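Local coordinates for protein polysaccharide Lyase Family 6 (Bacteroides cellulosilyticus, PDB 6QPS) that probably cleaves the mannuronic acid-rich regions of alginate as a calcium-binding polysaccharide lyase of family 6, at residues N275-N280 with Y303-K308; A374-A379 with L400-A405. All blocks are in the same frame, centred on the assembly; numbering follows the deposited sequence. Where two conformers were deposited one is given.

In the fold
Both contacts join successive coils of a right-handed parallel beta-helix, each at a turn where an asparagine side chain replaces part of the regular strand pairing. Contact 1 comes first along the chain, and contact 2 lies farther toward the C-terminal end of the solenoid; their centres are 15 Å apart and their nearest atoms about 6 Å, with no direct touch. Strand 345-353 fills the interval: Asn350 on it accepts the backbone N-H of Asn305 and gives its own N-H to Asn376, so one asparagine stack runs through both contacts. The calcium ion held by Asn210, Glu213, Glu242 and Glu244 lies away from both.

Contact 1. Residues N275-N280 with Y303-K308; sequences NVIESN and YDNYIK
Asn305 OD1 is gripped twice by one residue of the neighbouring coil, Asn280. The backbone N of Asn280 reaches this oxygen at 2.9 Å from above its carbonyl plane, 36° out of it, while Asn280 ND2, which also bonds Leu255 O, comes in at 3.0 Å almost head-on to the C=O. The two side chains lie alongside each other and point the same way, their amide planes 1° apart. In Asn305 CG sits anti to the carbonyl carbon and beside the residue's own backbone N (chi1 -57°), a torsion Asn280 shares; from there Asn305 ND2 donates to Ile277 O at 3.0 Å, meeting it well above the carbonyl plane. That same oxygen takes the N-H of Tyr303, so it too is held by two donors. Swapping Asn305 for an alanine would probably leave the N-H of Asn280 without this acceptor and Ile277 O with the Tyr303 N-H alone between the segments. Toward the outside, Ser279 OG donates to the anti lone pair of Asp304 OD2 at 2.6 Å, and Ser279 N bonds Tyr303 O. Strand pairing then resumes with Tyr306 N on Asn280 O at 2.9 Å. Glu278 sets its CG at the edge of the Tyr303 ring, its carboxylate paired with Arg256. The asparagine row continues on both flanks, through Asn258 beside Asn280 and Asn350 beyond Asn305. Ser279 and Asp304 both adopt left-handed backbone angles, and such a bend followed by stacked, hydrogen-bonded asparagines is the asparagine stack characteristic of parallel beta-helices.

Contact 2. Residues A374-A379 with L400-A405; sequences AHNLFA and LDNEWA
Phe378 and Trp404 run side by side in the same direction, but their rings are turned steeply against each other: the edge of Phe378 meets the six-membered ring of Trp404 in an offset edge-to-face pair, with planes at 70° and CD2 of Phe378 3.7 Å from CZ3 of Trp404. Both residues hold CG anti to the backbone N, which keeps the two rings abreast. Phe406 packs edge-to-face on both of them, and Trp404 NE1 bonds Ser411. On the other face of the strands, Leu377 CD1 leans over Glu403 CB at 3.8 Å, and the methyls of Ala379 and Ala405 meet.

Asn376 and Asn402 also lie alongside, their amides within 9° of coplanar; Asn402 OD1 accepts both the backbone N of Asn376 at 2.9 Å and Asn376 ND2 at 3.1 Å. At the bend, the His375 ring and the Asp401 carboxylate point the same way with planes 42° apart, CE1 of His375 lying 3.5 Å from CB of Asp401. One water joins His375 NE2 to Asp401 OD2, 2.8 Å from that oxygen, rather than a direct bond. Tyr349 stacks on the histidine ring.

The chemistry thus changes along the strands, from a water-bridged polar bend, through buried amides satisfied by one another and by Asn350, Ile347, Phe373 and Gly423, to an aromatic cluster whose indole N-H is met by Ser411, where regular backbone bonds such as Phe378 N to Glu403 O tie the strands.

Contact 1. Residues N275-N280 with Y303-K308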
loop_
_atom_site.group_PDB
_atom_site.type_symbol
_atom_site.label_atom_id
_atom_site.label_comp_id
_atom_site.label_asym_id
_atom_site.label_seq_id
_atom_site.Cartn_x
_atom_site.Cartn_y
_atom_site.Cartn_z
ATOM N N ASN A 275 -10.733 -9.289 1.321
ATOM C CA ASN A 275 -9.393 -8.870 1.701
ATOM C C ASN A 275 -9.143 -9.161 3.170
ATOM O O ASN A 275 -10.050 -9.069 3.998
ATOM C CB ASN A 275 -9.208 -7.402 1.335
ATOM C CG ASN A 275 -9.216 -7.213 -0.185
ATOM O OD1 ASN A 275 -8.375 -7.790 -0.899
ATOM N ND2 ASN A 275 -10.194 -6.483 -0.710
ATOM N N VAL A 276 -7.921 -9.593 3.479
ATOM C CA VAL A 276 -7.523 -10.036 4.810
ATOM C C VAL A 276 -6.541 -9.008 5.370
ATOM O O VAL A 276 -5.472 -8.784 4.787
ATOM C CB VAL A 276 -6.946 -11.460 4.758
ATOM C CG1 VAL A 276 -6.447 -11.891 6.137
ATOM C CG2 VAL A 276 -7.987 -12.475 4.217
ATOM N N ILE A 277 -6.917 -8.381 6.489
ATOM C CA ILE A 277 -6.229 -7.216 7.054
ATOM C C ILE A 277 -5.813 -7.601 8.471
ATOM O O ILE A 277 -6.639 -7.564 9.394
ATOM C CB ILE A 277 -7.155 -5.991 7.064
ATOM C CG1 ILE A 277 -7.894 -5.794 5.720
ATOM C CG2 ILE A 277 -6.382 -4.758 7.417
ATOM C CD1 ILE A 277 -7.012 -5.540 4.531
ATOM N N GLU A 278 -4.535 -7.940 8.666
ATOM C CA GLU A 278 -4.055 -8.548 9.909
ATOM C C GLU A 278 -2.888 -7.775 10.514
ATOM O O GLU A 278 -1.852 -7.588 9.876
ATOM C CB GLU A 278 -3.580 -10.000 9.654
ATOM C CG GLU A 278 -4.695 -10.999 9.356
ATOM C CD GLU A 278 -4.183 -12.335 8.844
ATOM O OE1 GLU A 278 -3.099 -12.378 8.224
ATOM O OE2 GLU A 278 -4.882 -13.369 9.031
ATOM N N SER A 279 -3.038 -7.389 11.764
ATOM C CA SER A 279 -1.914 -6.988 12.616
ATOM C C SER A 279 -1.177 -5.762 12.110
ATOM O O SER A 279 0.021 -5.620 12.359
ATOM C CB SER A 279 -0.918 -8.130 12.857
ATOM O OG SER A 279 -1.562 -9.302 13.367
ATOM N N ASN A 280 -1.876 -4.857 11.425
ATOM C CA ASN A 280 -1.287 -3.575 11.046
ATOM C C ASN A 280 -1.341 -2.608 12.223
ATOM O O ASN A 280 -2.133 -2.781 13.149
ATOM C CB ASN A 280 -2.031 -2.989 9.843
ATOM C CG ASN A 280 -1.954 -3.903 8.625
ATOM O OD1 ASN A 280 -0.958 -3.935 7.911
ATOM N ND2 ASN A 280 -2.992 -4.696 8.410
ATOM N N TYR A 303 -8.449 -8.226 11.597
ATOM C CA TYR A 303 -8.032 -8.832 12.856
ATOM C C TYR A 303 -6.726 -8.252 13.379
ATOM O O TYR A 303 -5.754 -8.136 12.634
ATOM C CB TYR A 303 -7.854 -10.346 12.602
ATOM C CG TYR A 303 -7.165 -11.126 13.698
ATOM C CD1 TYR A 303 -7.739 -11.199 14.953
ATOM C CD2 TYR A 303 -5.958 -11.804 13.474
ATOM C CE1 TYR A 303 -7.128 -11.896 15.973
ATOM C CE2 TYR A 303 -5.360 -12.535 14.479
ATOM C CZ TYR A 303 -5.950 -12.575 15.732
ATOM O OH TYR A 303 -5.373 -13.282 16.770
ATOM N N ASP A 304 -6.681 -7.951 14.680
ATOM C CA ASP A 304 -5.433 -7.629 15.390
ATOM C C ASP A 304 -4.781 -6.322 14.942
ATOM O O ASP A 304 -3.579 -6.149 15.134
ATOM C CB ASP A 304 -4.450 -8.822 15.323
ATOM C CG ASP A 304 -3.301 -8.729 16.325
ATOM O OD1 ASP A 304 -3.578 -8.380 17.491
ATOM O OD2 ASP A 304 -2.157 -9.035 15.927
ATOM N N ASN A 305 -5.536 -5.391 14.360
ATOM C CA ASN A 305 -4.989 -4.099 13.976
ATOM C C ASN A 305 -5.052 -3.137 15.150
ATOM O O ASN A 305 -5.951 -3.208 15.982
ATOM C CB ASN A 305 -5.744 -3.544 12.770
ATOM C CG ASN A 305 -5.700 -4.503 11.580
ATOM O OD1 ASN A 305 -4.727 -4.548 10.843
ATOM N ND2 ASN A 305 -6.769 -5.296 11.410
ATOM N N TYR A 306 -4.062 -2.243 15.217
ATOM C CA TYR A 306 -3.895 -1.302 16.330
ATOM C C TYR A 306 -3.829 0.098 15.730
ATOM O O TYR A 306 -2.878 0.416 15.007
ATOM C CB TYR A 306 -2.610 -1.650 17.091
ATOM C CG TYR A 306 -2.428 -0.975 18.443
ATOM C CD1 TYR A 306 -2.087 0.368 18.538
ATOM C CD2 TYR A 306 -2.572 -1.693 19.637
ATOM C CE1 TYR A 306 -1.892 0.982 19.767
ATOM C CE2 TYR A 306 -2.368 -1.090 20.862
ATOM C CZ TYR A 306 -2.038 0.249 20.922
ATOM O OH TYR A 306 -1.851 0.834 22.166
ATOM N N ILE A 307 -4.852 0.914 16.010
ATOM C CA ILE A 307 -5.028 2.239 15.399
ATOM C C ILE A 307 -4.987 3.275 16.512
ATOM O O ILE A 307 -5.822 3.230 17.426
ATOM C CB ILE A 307 -6.358 2.322 14.636
ATOM C CG1 ILE A 307 -6.330 1.309 13.502
ATOM C CG2 ILE A 307 -6.575 3.691 14.089
ATOM C CD1 ILE A 307 -7.663 0.842 12.986
ATOM N N LYS A 308 -4.001 4.172 16.461
ATOM C CA LYS A 308 -3.756 5.154 17.515
ATOM C C LYS A 308 -3.693 6.588 16.994
ATOM O O LYS A 308 -2.926 6.897 16.079
ATOM C CB LYS A 308 -2.430 4.819 18.244
ATOM C CG LYS A 308 -2.071 5.746 19.395
ATOM C CD LYS A 308 -0.678 5.487 19.975
ATOM C CE LYS A 308 -0.474 6.246 21.271
ATOM N NZ LYS A 308 0.953 6.194 21.716
#

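Contact 2. Residues A374-A379 with L400-A405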
loop_
_atom_site.group_PDB
_atom_site.type_symbol
_atom_site.label_atom_id
_atom_site.label_comp_id
_atom_site.label_asym_id
_atom_site.label_seq_id
_atom_site.Cartn_x
_atom_site.Cartn_y
_atom_site.Cartn_z
ATOM N N ALA A 374 -16.453 -7.508 17.319
ATOM C CA ALA A 374 -16.308 -8.330 18.508
ATOM C C ALA A 374 -14.897 -8.233 19.079
ATOM O O ALA A 374 -13.909 -8.268 18.345
ATOM C CB ALA A 374 -16.629 -9.801 18.192
ATOM N N HIS A 375 -14.810 -8.164 20.402
ATOM C CA HIS A 375 -13.544 -8.270 21.136
ATOM C C HIS A 375 -12.572 -7.157 20.791
ATOM O O HIS A 375 -11.357 -7.339 20.859
ATOM C CB HIS A 375 -12.865 -9.632 20.953
ATOM C CG HIS A 375 -13.690 -10.763 21.449
ATOM N ND1 HIS A 375 -13.951 -10.948 22.785
ATOM C CD2 HIS A 375 -14.328 -11.761 20.790
ATOM C CE1 HIS A 375 -14.714 -12.017 22.933
ATOM N NE2 HIS A 375 -14.970 -12.520 21.736
ATOM N N ASN A 376 -13.095 -5.992 20.431
ATOM C CA ASN A 376 -12.270 -4.830 20.153
ATOM C C ASN A 376 -12.164 -3.948 21.393
ATOM O O ASN A 376 -13.101 -3.840 22.189
ATOM C CB ASN A 376 -12.845 -3.999 19.002
ATOM C CG ASN A 376 -12.982 -4.802 17.724
ATOM O OD1 ASN A 376 -12.012 -5.091 17.042
ATOM N ND2 ASN A 376 -14.193 -5.220 17.425
ATOM N N LEU A 377 -11.020 -3.289 21.531
ATOM C CA LEU A 377 -10.815 -2.266 22.555
ATOM C C LEU A 377 -11.044 -0.891 21.925
ATOM O O LEU A 377 -10.389 -0.543 20.932
ATOM C CB LEU A 377 -9.402 -2.363 23.141
ATOM C CG LEU A 377 -9.056 -1.248 24.140
ATOM C CD1 LEU A 377 -9.948 -1.269 25.372
ATOM C CD2 LEU A 377 -7.589 -1.360 24.540
ATOM N N PHE A 378 -11.988 -0.137 22.480
ATOM C CA PHE A 378 -12.280 1.242 22.079
ATOM C C PHE A 378 -11.933 2.078 23.300
ATOM O O PHE A 378 -12.562 1.944 24.348
ATOM C CB PHE A 378 -13.764 1.348 21.715
ATOM C CG PHE A 378 -14.222 2.691 21.142
ATOM C CD1 PHE A 378 -13.524 3.362 20.139
ATOM C CD2 PHE A 378 -15.405 3.229 21.586
ATOM C CE1 PHE A 378 -14.000 4.566 19.624
ATOM C CE2 PHE A 378 -15.881 4.410 21.070
ATOM C CZ PHE A 378 -15.154 5.095 20.107
ATOM N N ALA A 379 -10.875 2.889 23.200
ATOM C CA ALA A 379 -10.330 3.550 24.383
ATOM C C ALA A 379 -9.797 4.930 24.038
ATOM O O ALA A 379 -9.522 5.238 22.873
ATOM C CB ALA A 379 -9.207 2.708 25.003
ATOM N N LEU A 400 -20.276 -7.512 20.100
ATOM C CA LEU A 400 -20.093 -8.580 21.073
ATOM C C LEU A 400 -18.778 -8.452 21.834
ATOM O O LEU A 400 -17.701 -8.484 21.240
ATOM C CB LEU A 400 -20.155 -9.919 20.355
ATOM C CG LEU A 400 -20.069 -11.137 21.238
ATOM C CD1 LEU A 400 -21.221 -11.191 22.225
ATOM C CD2 LEU A 400 -20.055 -12.381 20.371
ATOM N N ASP A 401 -18.874 -8.331 23.155
ATOM C CA ASP A 401 -17.722 -8.437 24.048
ATOM C C ASP A 401 -16.583 -7.487 23.664
ATOM O O ASP A 401 -15.402 -7.839 23.733
ATOM C CB ASP A 401 -17.246 -9.888 24.132
ATOM C CG ASP A 401 -18.261 -10.803 24.802
ATOM O OD1 ASP A 401 -19.000 -10.325 25.702
ATOM O OD2 ASP A 401 -18.300 -12.012 24.450
ATOM N N ASN A 402 -16.932 -6.246 23.352
ATOM C CA ASN A 402 -15.945 -5.182 23.214
ATOM C C ASN A 402 -15.705 -4.498 24.562
ATOM O O ASN A 402 -16.492 -4.627 25.502
ATOM C CB ASN A 402 -16.430 -4.169 22.174
ATOM C CG ASN A 402 -16.772 -4.822 20.844
ATOM O OD1 ASN A 402 -15.885 -5.172 20.068
ATOM N ND2 ASN A 402 -18.069 -5.002 20.578
ATOM N N GLU A 403 -14.582 -3.785 24.657
ATOM C CA GLU A 403 -14.209 -3.057 25.863
ATOM C C GLU A 403 -14.210 -1.564 25.587
ATOM O O GLU A 403 -13.802 -1.120 24.512
ATOM C CB GLU A 403 -12.852 -3.527 26.368
ATOM C CG GLU A 403 -12.933 -4.888 27.049
ATOM C CD GLU A 403 -11.599 -5.392 27.567
ATOM O OE1 GLU A 403 -10.562 -4.787 27.242
ATOM O OE2 GLU A 403 -11.597 -6.408 28.290
ATOM N N TRP A 404 -14.648 -0.799 26.589
ATOM C CA TRP A 404 -14.861 0.639 26.485
ATOM C C TRP A 404 -14.081 1.300 27.613
ATOM O O TRP A 404 -14.412 1.117 28.795
ATOM C CB TRP A 404 -16.361 0.904 26.639
ATOM C CG TRP A 404 -16.807 2.344 26.631
ATOM C CD1 TRP A 404 -16.715 3.255 27.663
ATOM C CD2 TRP A 404 -17.482 3.026 25.561
ATOM N NE1 TRP A 404 -17.258 4.454 27.275
ATOM C CE2 TRP A 404 -17.752 4.334 26.002
ATOM C CE3 TRP A 404 -17.902 2.645 24.279
ATOM C CZ2 TRP A 404 -18.402 5.269 25.201
ATOM C CZ3 TRP A 404 -18.538 3.578 23.484
ATOM C CH2 TRP A 404 -18.793 4.877 23.956
ATOM N N ALA A 405 -13.040 2.052 27.265
ATOM C CA ALA A 405 -12.146 2.632 28.282
ATOM C C ALA A 405 -11.872 4.117 28.024
ATOM O O ALA A 405 -10.942 4.493 27.303
ATOM C CB ALA A 405 -10.848 1.822 28.402
HETATM O O HOH W 1 -17.606 -13.759 22.348
HETATM O O HOH W 2 -12.684 -9.590 24.651
#